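Local coordinates for protein probable LacI-family transcriptional regulator (PDB 3BIL) that probably binds operator DNA to regulate transcription, as a LacI-family protein whose larger domain resembles the sugar-binding periplasmic proteins, at residues 70-75 with 100-105; 128-133 with 148-153; 188-193 with 232-237; 193-198 with 223-228; 275-280 with 292-297. One frame throughout, in Å; residues are numbered along the deposited sequence.

In the fold
All five contacts lie in the periplasmic-binding-protein-like domain. Interactions 1 and 2 build one lobe: their centres are 10 Å apart and their strands join directly, with Ile72 O 3.1 Å from Val129 N. Interactions 3 and 4, with centres 11 Å apart and Pro193 in common, belong to the other lobe; interaction 5 starts there and ends where the chain crosses back. The lobes meet where the loops after the strands face each other. There interaction 2 touches interaction 4, Arg153 NE lying 3.4 Å from Thr196 CG2, and also interaction 5 through Asp152 and Gln294. Relatives hold their effectors in the corresponding cleft. Interactions 1 and 5, centres 20 Å apart, both reach the second subunit.

Interaction 1 of 5, residues 70-75 with 100-105; sequences GVIVPS and IITNSN
Val71 and Val73 bond to Ile100, Thr102 and Ser104 along the two parallel strands of a beta-alpha-beta crossover, strand 69-73, helix 79-94, strand 99-103, the opening unit of this Rossmann-like lobe. The short strands run 21° apart. Val71 N gives to Ile100 O at 2.8 Å, and Val71 O takes Thr102 N at 2.6 Å. One step on, Val73 N reaches Thr102 O at 2.8 Å, while Val73 O receives Ser104 N at 2.9 Å. Every polar backbone atom of the two valines is thereby used within the pair. On one face Ile72 and Thr102 lie side by side and point the same way: Thr102 OG1 sits 3.4 Å from both CG1 and CG2 of Ile72, and the hydroxyl finds its polar partner in Ser114 OG. Past the strands the ends still follow each other, Ser104 OG packing 3.4 Å from Pro74 CA. Asn103 carries CG opposite its own nitrogen (chi1 179°), which lets OD1 take Asn105 N at 3.2 Å in an Asx turn; the donor stands above the amide plane, 43° out of it. The turn follows directly on the end of the strand. On the face it shares with Thr102, Ile72 rests on Met111, Leu115 and Leu118 of helix 108-120, whereas Val71 and Val73 meet Val85 and Phe81 of helix 79-94 on the other face. Strand 126-128 flanks 69-73, and strand 99-103, an edge strand within this chain, bonds to the second subunit through Ile101 and through Asn103 O, which accepts from Gln89 NE2 of that subunit.

Interaction 2 of 5, residues 128-133 with 148-153; sequences CVPNEE and VVLVDR
Val129 and Arg153 meet because of how each is turned about its first bond. In Val129, chi1 of 180° sets CG1 opposite the backbone nitrogen and CG2 opposite the carbonyl carbon, which puts CG1 toward the Arg153 stem and CG2 closest to Val151 O. Arg153, with CG opposite its carbonyl carbon (chi1 -71°), runs extended from CG to NE and crosses CG1 obliquely, its CD 3.8 Å from that methyl. The other branch, CG2, comes to 3.4 Å from Val151 O. Next along, Pro130 wedges its ring against Leu150: Pro130 CD and Leu150 CD2 are 3.6 Å apart, and Pro130 CG also sits 3.3 Å from Arg153 O. Cys128 SG adds a looser touch on Leu150 CD2 at 4.1 Å. The backbones pair as parallel strands in the core sheet of the lobe, Cys128 N giving to Val149 O at 2.8 Å and Val151 N to Cys128 O at 2.8 Å. The second strand then ends in a classic gamma turn centred on Asp152, in which Arg153 N returns to Val151 O at 2.7 Å; this tight reversal throws the arginine back across Val129. Helix 135-143 covers Pro130 and Leu150 through Leu138, and Phe81 lies against Val129. Pro130 O lies at the edge of the guanidinium, near its plane, while NH1 makes a salt bridge to Glu106. The junction, mostly apolar across the contact, buries the arginine head, and its pairing with the glutamate would offset the cost of bringing it in, while the aliphatic stem supplies ordinary apolar packing.

Interaction 3 of 5, residues 188-193 with 232-237; sequences GYLSGP and EGATKL
Leu190 and Leu237 are the two side chains that close strand 188-190 against the helix of 232-237. Their CD1 methyls meet at 3.9 Å. Leu190, extended first with CG opposite its backbone nitrogen (chi1 -175°), sends CD1 straight onto the helix backbone, 3.8 Å from Gly233 CA, and leaves CD2 looser beside Ala234 CB at 4.4 Å. From the helix, Leu237 answers with both branches: CD1 lies 4.0 Å from Tyr189 O, and CD2 rests 3.9 Å from Gly188 CA. Neither glycine has atoms beyond CA on this side, which is what allows a leucine to lie directly on the main chain in each case. The helix runs almost antiparallel to the strand, 170° between their directions, with the axes 8.8 Å apart. This is the layering expected when the connection of a beta-alpha-beta crossover passes over the sheet: helix 227-239 leaves strand 219-221, spans strand 187-190 and leads to strand 244-247. Those same two strands flank 187-190, bonding to its backbone through Phe221 and Phe246. Further out, Leu237 also packs on Leu219 and Phe221, while Met252 and Val256 of helix 250-262 cover Leu190, and Ala259 comes up to Ala234. Tyr189 faces the other way, its ring stacked with Phe206 and edge-to-face with Phe246. The contact between 188-193 and 232-237 is side-chain methyls packed on one another and on main chain, with no polar bond between the segments, so the spacing of helix and sheet here rests on shape and the hydrophobic effect.

Interaction 4 of 5, residues 193-198 with 223-228; sequences PMDTST and GGYEQS
Tyr225 is held at its hydroxyl by Asp195 and over one ring face by Pro193. Its CG lies opposite its carbonyl carbon, beside the backbone N, which carries the ring to both. Its OH gives a hydrogen bond to Asp195 OD1 at 2.7 Å, on the syn lone pair, and the second oxygen, OD2, is close as well, 3.2 Å from OH and in the plane of the ring at its edge. Carboxylate and ring are only 26° from coplanar, the two side chains coming from opposite directions. Asp195 has CG in the crowded position between its nitrogen and carbonyl carbon (chi1 60°), which brings the end of the side chain nearer the tyrosine. Pro193 lies over one face: its CG stands 4.0 Å from the ring centroid, 24° off the normal and displaced toward the hydroxyl end, a CH-pi contact, and CB is 3.6 Å from Tyr225 CZ. These residues belong to the loops that follow strands 187-190 and 219-221, on the cleft side of the lobe; in relatives with this periplasmic-binding-protein fold, loops at such strand ends line the effector pocket. Pro193 to Thr196 forms a type I turn, closed by a weak bond of 3.4 Å from Thr196 N to Pro193 O. Thr196 OG1 gives the same carbonyl a better one, 2.9 Å, and serves as N-cap to helix 197-212 by accepting from Gly199 N. Glu226 holds the N-cap position of the next helix. From the facing lobe, Arg153 packs against Thr196 and Ser197, and Glu106 touches the tyrosine.

Interaction 5 of 5, residues 275-280 with 292-297; sequences GFDTHP and IDQNVE
Asp277 N gives to Ile292 O at 3.0 Å, and Ile292 N to Gly275 O at 3.1 Å, a pair that brackets Phe276 in a parallel bridge. Strands 272-276 and 291-293 are neighbours in the central sheet, joined by a connection that contains no helix, near the crossover between the lobes of the fold. On one face of the sheet the Phe276 ring crosses Ile292, whose CG2 lies over it, 4.0 Å from the centroid and 26° off the normal; Ile292 CD1 is 3.8 Å from CE1 at the rim. Gln294 comes to the edge of the same ring, its NE2 3.8 Å from Phe276 CE2, with amide and ring planes 66° apart. That amide nitrogen also faces Asp277 OD1, but the modelled separation is implausibly short and the bond is doubtful. The far ends have firmer partners: Gln294 OE1 with Ser166 OG, Asp277 OD2 with Ser250 OG. Beyond the strand, His279 meets His279 of the second subunit, so this loop reaches the dimer interface. Thr278 leans on the second strand with its methyl, CG2 lying 3.7 Å from Asp293 CG.

Interaction 1 of 5, residues 70-75 with 100-105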
# COMPACT_ATOMS: atom_id res chain seq x y z
N GLY A 70 -6.51 -3.46 -19.84
CA GLY A 70 -7.24 -3.41 -18.56
C GLY A 70 -6.65 -4.36 -17.51
O GLY A 70 -6.25 -5.48 -17.84
N VAL A 71 -6.55 -3.91 -16.25
CA VAL A 71 -6.17 -4.82 -15.16
C VAL A 71 -7.12 -4.78 -13.99
O VAL A 71 -7.59 -3.72 -13.59
CB VAL A 71 -4.66 -4.74 -14.75
CG1 VAL A 71 -4.06 -3.46 -15.17
CG2 VAL A 71 -4.47 -4.97 -13.28
N ILE A 72 -7.41 -5.98 -13.50
CA ILE A 72 -8.34 -6.18 -12.40
C ILE A 72 -7.65 -6.90 -11.25
O ILE A 72 -7.01 -7.92 -11.46
CB ILE A 72 -9.53 -7.04 -12.81
CG1 ILE A 72 -10.24 -6.41 -14.00
CG2 ILE A 72 -10.48 -7.21 -11.63
CD1 ILE A 72 -11.15 -7.38 -14.76
N VAL A 73 -7.81 -6.36 -10.05
CA VAL A 73 -7.08 -6.83 -8.88
C VAL A 73 -8.01 -6.85 -7.67
O VAL A 73 -8.97 -6.06 -7.63
CB VAL A 73 -5.85 -5.95 -8.72
CG1 VAL A 73 -6.08 -4.83 -7.70
CG2 VAL A 73 -4.66 -6.80 -8.41
N PRO A 74 -7.81 -7.79 -6.72
CA PRO A 74 -8.79 -7.87 -5.62
C PRO A 74 -8.71 -6.76 -4.60
O PRO A 74 -9.65 -6.54 -3.82
CB PRO A 74 -8.42 -9.19 -4.95
CG PRO A 74 -7.02 -9.36 -5.22
CD PRO A 74 -6.81 -8.85 -6.61
N SER A 75 -7.59 -6.07 -4.56
CA SER A 75 -7.37 -5.09 -3.50
C SER A 75 -6.22 -4.19 -3.93
O SER A 75 -5.35 -4.61 -4.70
CB SER A 75 -7.01 -5.83 -2.20
OG SER A 75 -6.35 -5.00 -1.27
N ILE A 100 -5.73 0.83 -17.51
CA ILE A 100 -6.89 1.11 -16.69
C ILE A 100 -6.99 0.03 -15.60
O ILE A 100 -7.00 -1.17 -15.90
CB ILE A 100 -8.17 1.04 -17.55
CG1 ILE A 100 -7.98 1.77 -18.88
CG2 ILE A 100 -9.38 1.57 -16.81
CD1 ILE A 100 -7.70 3.28 -18.77
N ILE A 101 -7.06 0.44 -14.34
CA ILE A 101 -7.04 -0.52 -13.24
C ILE A 101 -8.42 -0.67 -12.65
O ILE A 101 -9.15 0.30 -12.54
CB ILE A 101 -6.06 -0.07 -12.09
CG1 ILE A 101 -4.65 0.18 -12.63
CG2 ILE A 101 -6.01 -1.10 -10.95
CD1 ILE A 101 -4.26 1.61 -12.59
N THR A 102 -8.77 -1.89 -12.24
CA THR A 102 -9.95 -2.04 -11.38
C THR A 102 -9.73 -2.91 -10.13
O THR A 102 -8.84 -3.75 -10.08
CB THR A 102 -11.24 -2.54 -12.11
OG1 THR A 102 -11.39 -3.96 -11.94
CG2 THR A 102 -11.28 -2.17 -13.61
N ASN A 103 -10.62 -2.72 -9.17
CA ASN A 103 -10.48 -3.27 -7.86
C ASN A 103 -11.76 -3.98 -7.51
O ASN A 103 -12.80 -3.34 -7.41
CB ASN A 103 -10.24 -2.11 -6.91
CG ASN A 103 -10.09 -2.56 -5.47
OD1 ASN A 103 -10.18 -3.74 -5.15
ND2 ASN A 103 -9.85 -1.60 -4.59
N SER A 104 -11.70 -5.29 -7.33
CA SER A 104 -12.91 -6.11 -7.13
C SER A 104 -13.36 -6.28 -5.68
O SER A 104 -14.44 -6.83 -5.44
CB SER A 104 -12.74 -7.48 -7.77
OG SER A 104 -11.91 -8.35 -7.00
N ASN A 105 -12.56 -5.79 -4.73
CA ASN A 105 -12.78 -6.04 -3.28
C ASN A 105 -13.07 -7.48 -2.88
O ASN A 105 -13.76 -7.70 -1.89
CB ASN A 105 -13.88 -5.16 -2.71
CG ASN A 105 -13.57 -3.73 -2.85
OD1 ASN A 105 -14.16 -3.05 -3.69
ND2 ASN A 105 -12.58 -3.26 -2.09

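Interaction 2 of 5, residues 128-133 with 148-153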
# COMPACT_ATOMS: atom_id res chain seq x y z
N CYS A 128 -5.56 -10.18 -15.17
CA CYS A 128 -6.58 -10.27 -14.14
C CYS A 128 -6.33 -11.33 -13.06
O CYS A 128 -5.75 -12.39 -13.33
CB CYS A 128 -7.90 -10.50 -14.84
SG CYS A 128 -9.08 -11.31 -13.86
N VAL A 129 -6.76 -11.03 -11.82
CA VAL A 129 -6.69 -11.96 -10.68
C VAL A 129 -8.08 -12.53 -10.45
O VAL A 129 -8.89 -11.90 -9.79
CB VAL A 129 -6.18 -11.32 -9.36
CG1 VAL A 129 -6.15 -12.35 -8.25
CG2 VAL A 129 -4.80 -10.70 -9.53
N PRO A 130 -8.34 -13.73 -10.97
CA PRO A 130 -9.67 -14.30 -11.02
C PRO A 130 -10.23 -14.62 -9.65
O PRO A 130 -9.55 -15.24 -8.84
CB PRO A 130 -9.46 -15.61 -11.76
CG PRO A 130 -8.05 -15.97 -11.49
CD PRO A 130 -7.33 -14.66 -11.52
N ASN A 131 -11.46 -14.17 -9.39
CA ASN A 131 -12.32 -14.77 -8.37
C ASN A 131 -12.84 -16.08 -8.95
O ASN A 131 -13.18 -16.14 -10.14
CB ASN A 131 -13.48 -13.84 -8.04
CG ASN A 131 -14.09 -14.09 -6.65
OD1 ASN A 131 -14.67 -15.15 -6.38
ND2 ASN A 131 -13.97 -13.10 -5.78
N GLU A 132 -12.90 -17.15 -8.16
CA GLU A 132 -13.38 -18.43 -8.67
C GLU A 132 -14.84 -18.40 -9.11
O GLU A 132 -15.22 -19.07 -10.07
CB GLU A 132 -13.16 -19.53 -7.65
CG GLU A 132 -11.71 -19.89 -7.50
CD GLU A 132 -11.47 -20.89 -6.39
OE1 GLU A 132 -10.27 -21.14 -6.12
OE2 GLU A 132 -12.45 -21.41 -5.81
N GLU A 133 -15.64 -17.61 -8.41
CA GLU A 133 -17.05 -17.44 -8.74
C GLU A 133 -17.29 -16.69 -10.05
O GLU A 133 -18.40 -16.22 -10.30
CB GLU A 133 -17.77 -16.73 -7.60
CG GLU A 133 -17.65 -17.45 -6.29
CD GLU A 133 -18.99 -17.57 -5.61
OE1 GLU A 133 -19.59 -16.52 -5.31
OE2 GLU A 133 -19.44 -18.72 -5.40
N VAL A 148 -7.15 -12.61 -22.61
CA VAL A 148 -7.14 -12.65 -21.14
C VAL A 148 -5.89 -13.37 -20.63
O VAL A 148 -5.38 -14.30 -21.26
CB VAL A 148 -8.38 -13.38 -20.54
CG1 VAL A 148 -9.54 -12.43 -20.31
CG2 VAL A 148 -8.81 -14.55 -21.43
N VAL A 149 -5.39 -12.90 -19.48
CA VAL A 149 -4.28 -13.51 -18.75
C VAL A 149 -4.65 -13.46 -17.28
O VAL A 149 -5.07 -12.41 -16.78
CB VAL A 149 -2.96 -12.74 -18.94
CG1 VAL A 149 -1.85 -13.40 -18.15
CG2 VAL A 149 -2.56 -12.68 -20.41
N LEU A 150 -4.50 -14.57 -16.59
CA LEU A 150 -4.72 -14.60 -15.15
C LEU A 150 -3.37 -14.57 -14.42
O LEU A 150 -2.37 -15.14 -14.90
CB LEU A 150 -5.54 -15.83 -14.74
CG LEU A 150 -6.89 -16.08 -15.42
CD1 LEU A 150 -7.38 -17.46 -15.08
CD2 LEU A 150 -7.96 -15.05 -15.04
N VAL A 151 -3.34 -13.86 -13.28
CA VAL A 151 -2.12 -13.72 -12.49
C VAL A 151 -2.34 -14.01 -11.03
O VAL A 151 -3.41 -13.69 -10.47
CB VAL A 151 -1.51 -12.29 -12.56
CG1 VAL A 151 -0.54 -12.21 -13.66
CG2 VAL A 151 -2.58 -11.22 -12.71
N ASP A 152 -1.29 -14.55 -10.39
CA ASP A 152 -1.29 -14.84 -8.95
C ASP A 152 -2.24 -15.99 -8.53
O ASP A 152 -1.79 -16.90 -7.85
CB ASP A 152 -1.57 -13.57 -8.12
CG ASP A 152 -1.09 -13.70 -6.70
OD1 ASP A 152 -1.92 -13.49 -5.79
OD2 ASP A 152 0.12 -14.00 -6.49
N ARG A 153 -3.51 -15.93 -8.93
CA ARG A 153 -4.50 -16.97 -8.63
C ARG A 153 -4.91 -17.74 -9.87
O ARG A 153 -5.00 -17.19 -10.96
CB ARG A 153 -5.74 -16.38 -8.00
CG ARG A 153 -5.52 -15.91 -6.63
CD ARG A 153 -6.79 -15.34 -6.06
NE ARG A 153 -6.53 -14.60 -4.82
CZ ARG A 153 -7.34 -13.69 -4.29
NH1 ARG A 153 -8.50 -13.41 -4.87
NH2 ARG A 153 -6.99 -13.07 -3.17

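Interaction 3 of 5, residues 188-193 with 232-237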
# COMPACT_ATOMS: atom_id res chain seq x y z
N GLY A 188 3.12 -21.97 14.26
CA GLY A 188 1.75 -21.60 14.01
C GLY A 188 1.67 -21.01 12.62
O GLY A 188 2.03 -19.87 12.39
N TYR A 189 1.18 -21.78 11.67
CA TYR A 189 1.05 -21.27 10.33
C TYR A 189 -0.31 -20.64 10.20
O TYR A 189 -1.34 -21.22 10.58
CB TYR A 189 1.26 -22.36 9.28
CG TYR A 189 0.99 -21.91 7.84
CD1 TYR A 189 1.99 -21.30 7.08
CD2 TYR A 189 -0.26 -22.13 7.22
CE1 TYR A 189 1.76 -20.90 5.80
CE2 TYR A 189 -0.50 -21.71 5.91
CZ TYR A 189 0.52 -21.09 5.22
OH TYR A 189 0.35 -20.68 3.95
N LEU A 190 -0.31 -19.44 9.67
CA LEU A 190 -1.50 -18.65 9.63
C LEU A 190 -1.92 -18.59 8.17
O LEU A 190 -1.39 -17.83 7.38
CB LEU A 190 -1.25 -17.29 10.30
CG LEU A 190 -2.42 -16.32 10.46
CD1 LEU A 190 -3.30 -16.81 11.57
CD2 LEU A 190 -1.97 -14.90 10.75
N SER A 191 -2.86 -19.46 7.83
CA SER A 191 -3.39 -19.61 6.48
C SER A 191 -4.10 -18.40 5.93
O SER A 191 -4.45 -17.45 6.66
CB SER A 191 -4.36 -20.80 6.47
OG SER A 191 -4.97 -20.99 5.22
N GLY A 192 -4.28 -18.43 4.62
CA GLY A 192 -5.16 -17.50 3.93
C GLY A 192 -6.44 -18.18 3.48
O GLY A 192 -6.60 -19.41 3.63
N PRO A 193 -7.37 -17.39 2.91
CA PRO A 193 -8.68 -17.89 2.47
C PRO A 193 -8.54 -19.21 1.73
O PRO A 193 -7.74 -19.32 0.80
CB PRO A 193 -9.17 -16.79 1.50
CG PRO A 193 -8.02 -15.77 1.39
CD PRO A 193 -7.20 -15.96 2.62
N GLU A 232 -6.50 -12.23 15.25
CA GLU A 232 -7.25 -13.15 16.12
C GLU A 232 -6.58 -14.52 15.95
O GLU A 232 -6.12 -15.15 16.90
CB GLU A 232 -8.73 -13.19 15.70
CG GLU A 232 -9.76 -13.02 16.84
CD GLU A 232 -9.54 -11.78 17.73
OE1 GLU A 232 -8.91 -11.90 18.81
OE2 GLU A 232 -10.01 -10.68 17.37
N GLY A 233 -6.42 -14.93 14.70
CA GLY A 233 -5.65 -16.14 14.43
C GLY A 233 -4.31 -16.23 15.15
O GLY A 233 -4.02 -17.20 15.85
N ALA A 234 -3.47 -15.21 15.00
CA ALA A 234 -2.13 -15.31 15.54
C ALA A 234 -2.16 -15.32 17.04
O ALA A 234 -1.34 -15.97 17.68
CB ALA A 234 -1.29 -14.18 15.04
N THR A 235 -3.09 -14.59 17.63
CA THR A 235 -3.19 -14.55 19.10
C THR A 235 -3.61 -15.94 19.60
O THR A 235 -3.18 -16.37 20.65
CB THR A 235 -4.19 -13.45 19.55
OG1 THR A 235 -3.80 -12.22 18.94
CG2 THR A 235 -4.30 -13.30 21.10
N LYS A 236 -4.42 -16.65 18.83
CA LYS A 236 -4.83 -18.01 19.24
C LYS A 236 -3.75 -19.06 19.13
O LYS A 236 -3.62 -19.91 20.03
CB LYS A 236 -6.15 -18.42 18.61
CG LYS A 236 -7.24 -17.80 19.43
CD LYS A 236 -8.39 -17.30 18.60
CE LYS A 236 -9.27 -16.45 19.53
NZ LYS A 236 -10.71 -16.72 19.34
N LEU A 237 -2.93 -18.96 18.07
CA LEU A 237 -1.71 -19.80 17.91
C LEU A 237 -0.69 -19.66 19.07
O LEU A 237 -0.14 -20.67 19.58
CB LEU A 237 -1.07 -19.52 16.56
CG LEU A 237 -1.97 -20.03 15.44
CD1 LEU A 237 -1.72 -19.38 14.07
CD2 LEU A 237 -1.93 -21.59 15.41

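Interaction 4 of 5, residues 193-198 with 223-228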
# COMPACT_ATOMS: atom_id res chain seq x y z
N PRO A 193 -7.37 -17.39 2.91
CA PRO A 193 -8.68 -17.89 2.47
C PRO A 193 -8.54 -19.21 1.73
O PRO A 193 -7.74 -19.32 0.80
CB PRO A 193 -9.17 -16.79 1.50
CG PRO A 193 -8.02 -15.77 1.39
CD PRO A 193 -7.20 -15.96 2.62
N MET A 194 -9.29 -20.22 2.16
CA MET A 194 -9.20 -21.54 1.53
C MET A 194 -9.95 -21.63 0.21
O MET A 194 -9.90 -22.66 -0.48
CB MET A 194 -9.58 -22.63 2.52
CG MET A 194 -8.51 -22.79 3.64
SD MET A 194 -6.94 -23.39 2.99
CE MET A 194 -7.50 -24.97 2.34
N ASP A 195 -10.63 -20.54 -0.15
CA ASP A 195 -11.30 -20.40 -1.44
C ASP A 195 -10.40 -19.81 -2.55
O ASP A 195 -10.87 -19.53 -3.67
CB ASP A 195 -12.57 -19.55 -1.28
CG ASP A 195 -12.28 -18.14 -0.78
OD1 ASP A 195 -11.28 -17.53 -1.23
OD2 ASP A 195 -13.04 -17.63 0.08
N THR A 196 -9.12 -19.61 -2.25
CA THR A 196 -8.13 -19.18 -3.25
C THR A 196 -7.14 -20.29 -3.54
O THR A 196 -6.79 -21.07 -2.66
CB THR A 196 -7.42 -17.82 -2.87
OG1 THR A 196 -6.92 -17.85 -1.52
CG2 THR A 196 -8.40 -16.68 -2.97
N SER A 197 -6.71 -20.40 -4.79
CA SER A 197 -5.70 -21.39 -5.16
C SER A 197 -4.46 -21.12 -4.31
O SER A 197 -3.77 -22.03 -3.84
CB SER A 197 -5.38 -21.29 -6.65
OG SER A 197 -5.16 -19.94 -7.04
N THR A 198 -4.21 -19.84 -4.12
CA THR A 198 -3.18 -19.31 -3.26
C THR A 198 -3.28 -19.88 -1.83
O THR A 198 -2.34 -20.54 -1.34
CB THR A 198 -3.26 -17.76 -3.40
OG1 THR A 198 -2.28 -17.34 -4.37
CG2 THR A 198 -3.12 -17.00 -2.10
N GLY A 223 -7.23 -18.65 8.10
CA GLY A 223 -7.61 -17.25 8.11
C GLY A 223 -8.46 -16.88 6.92
O GLY A 223 -9.20 -17.72 6.37
N GLY A 224 -8.37 -15.62 6.52
CA GLY A 224 -9.29 -15.05 5.55
C GLY A 224 -8.86 -13.73 4.94
O GLY A 224 -7.90 -13.67 4.17
N TYR A 225 -9.57 -12.66 5.28
CA TYR A 225 -9.38 -11.39 4.56
C TYR A 225 -8.93 -10.19 5.41
O TYR A 225 -7.95 -9.52 5.06
CB TYR A 225 -10.61 -11.09 3.68
CG TYR A 225 -10.82 -12.12 2.57
CD1 TYR A 225 -10.15 -11.99 1.35
CD2 TYR A 225 -11.68 -13.22 2.75
CE1 TYR A 225 -10.33 -12.93 0.31
CE2 TYR A 225 -11.87 -14.17 1.71
CZ TYR A 225 -11.19 -14.02 0.50
OH TYR A 225 -11.35 -14.93 -0.54
N GLU A 226 -9.62 -9.94 6.54
CA GLU A 226 -9.31 -8.82 7.44
C GLU A 226 -8.01 -8.97 8.21
O GLU A 226 -7.59 -10.07 8.57
CB GLU A 226 -10.44 -8.59 8.48
CG GLU A 226 -11.72 -7.97 7.93
CD GLU A 226 -12.48 -8.90 6.97
OE1 GLU A 226 -12.29 -10.15 7.05
OE2 GLU A 226 -13.25 -8.39 6.12
N GLN A 227 -7.39 -7.82 8.46
CA GLN A 227 -6.30 -7.72 9.38
C GLN A 227 -6.75 -8.31 10.71
O GLN A 227 -5.97 -8.97 11.39
CB GLN A 227 -5.89 -6.26 9.53
CG GLN A 227 -4.74 -6.00 10.50
CD GLN A 227 -4.33 -4.55 10.53
OE1 GLN A 227 -4.59 -3.79 9.59
NE2 GLN A 227 -3.71 -4.14 11.63
N SER A 228 -8.02 -8.10 11.06
CA SER A 228 -8.60 -8.60 12.32
C SER A 228 -8.51 -10.13 12.41
O SER A 228 -8.14 -10.70 13.45
CB SER A 228 -10.05 -8.15 12.48
OG SER A 228 -10.26 -7.73 13.83

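Interaction 5 of 5, residues 275-280 with 292-297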
# COMPACT_ATOMS: atom_id res chain seq x y z
N GLY A 275 7.27 -13.87 7.42
CA GLY A 275 6.25 -13.04 6.79
C GLY A 275 6.09 -13.41 5.37
O GLY A 275 6.88 -14.15 4.84
N PHE A 276 5.07 -12.88 4.73
CA PHE A 276 4.88 -13.14 3.31
C PHE A 276 4.81 -11.81 2.56
O PHE A 276 4.11 -10.90 3.00
CB PHE A 276 3.63 -13.98 3.06
CG PHE A 276 3.84 -15.14 2.09
CD1 PHE A 276 4.15 -16.42 2.56
CD2 PHE A 276 3.71 -14.95 0.71
CE1 PHE A 276 4.33 -17.50 1.68
CE2 PHE A 276 3.91 -16.02 -0.20
CZ PHE A 276 4.22 -17.30 0.29
N ASP A 277 5.56 -11.72 1.44
CA ASP A 277 5.75 -10.50 0.62
C ASP A 277 6.65 -9.39 1.18
O ASP A 277 7.01 -9.36 2.35
CB ASP A 277 4.43 -9.94 0.08
CG ASP A 277 3.57 -11.01 -0.52
OD1 ASP A 277 3.91 -11.52 -1.63
OD2 ASP A 277 2.58 -11.38 0.13
N THR A 278 7.03 -8.49 0.29
CA THR A 278 8.25 -7.72 0.48
C THR A 278 8.13 -6.35 1.13
O THR A 278 9.14 -5.69 1.28
CB THR A 278 9.03 -7.56 -0.86
OG1 THR A 278 8.12 -7.53 -1.98
CG2 THR A 278 9.99 -8.69 -1.02
N HIS A 279 6.92 -5.92 1.52
CA HIS A 279 6.71 -4.55 2.03
C HIS A 279 7.98 -3.89 2.59
O HIS A 279 8.67 -4.48 3.40
CB HIS A 279 5.61 -4.53 3.10
CG HIS A 279 5.04 -3.17 3.36
ND1 HIS A 279 5.82 -2.06 3.59
CD2 HIS A 279 3.75 -2.76 3.49
CE1 HIS A 279 5.04 -1.01 3.80
NE2 HIS A 279 3.78 -1.41 3.75
N PRO A 280 8.30 -2.66 2.12
CA PRO A 280 9.46 -1.89 2.62
C PRO A 280 9.56 -1.82 4.14
O PRO A 280 10.67 -1.96 4.70
CB PRO A 280 9.27 -0.49 2.00
CG PRO A 280 7.95 -0.56 1.18
CD PRO A 280 7.60 -1.99 1.00
N ILE A 292 9.05 -14.41 2.67
CA ILE A 292 9.04 -15.12 1.44
C ILE A 292 8.70 -14.14 0.34
O ILE A 292 7.66 -13.52 0.34
CB ILE A 292 8.08 -16.33 1.52
CG1 ILE A 292 8.70 -17.39 2.46
CG2 ILE A 292 7.85 -16.93 0.13
CD1 ILE A 292 7.78 -18.57 2.73
N ASP A 293 9.64 -13.96 -0.58
CA ASP A 293 9.43 -13.03 -1.65
C ASP A 293 8.86 -13.78 -2.85
O ASP A 293 9.27 -14.89 -3.15
CB ASP A 293 10.76 -12.30 -1.97
CG ASP A 293 10.73 -11.53 -3.30
OD1 ASP A 293 9.66 -11.28 -3.87
OD2 ASP A 293 11.80 -11.16 -3.81
N GLN A 294 7.91 -13.18 -3.51
CA GLN A 294 7.28 -13.78 -4.65
C GLN A 294 7.69 -13.17 -5.95
O GLN A 294 7.20 -13.58 -7.01
CB GLN A 294 5.80 -13.54 -4.55
CG GLN A 294 5.09 -14.62 -3.90
CD GLN A 294 3.68 -14.28 -3.88
OE1 GLN A 294 2.94 -14.66 -4.79
NE2 GLN A 294 3.29 -13.47 -2.90
N ASN A 295 8.53 -12.15 -5.87
CA ASN A 295 9.09 -11.54 -7.05
C ASN A 295 8.03 -10.97 -7.99
O ASN A 295 7.94 -11.37 -9.15
CB ASN A 295 10.00 -12.55 -7.76
CG ASN A 295 11.21 -11.88 -8.34
OD1 ASN A 295 11.14 -11.23 -9.40
ND2 ASN A 295 12.33 -11.98 -7.62
N VAL A 296 7.25 -10.02 -7.47
CA VAL A 296 6.12 -9.40 -8.18
C VAL A 296 6.51 -8.86 -9.52
O VAL A 296 5.72 -8.92 -10.45
CB VAL A 296 5.53 -8.18 -7.44
CG1 VAL A 296 4.04 -8.24 -7.47
CG2 VAL A 296 6.03 -8.11 -6.04
N GLU A 297 7.72 -8.30 -9.60
CA GLU A 297 8.22 -7.63 -10.82
C GLU A 297 8.28 -8.60 -12.02
O GLU A 297 7.83 -8.27 -13.12
CB GLU A 297 9.59 -6.95 -10.56
CG GLU A 297 10.12 -6.06 -11.71
CD GLU A 297 11.19 -5.00 -11.30
OE1 GLU A 297 11.72 -4.31 -12.21
OE2 GLU A 297 11.50 -4.85 -10.09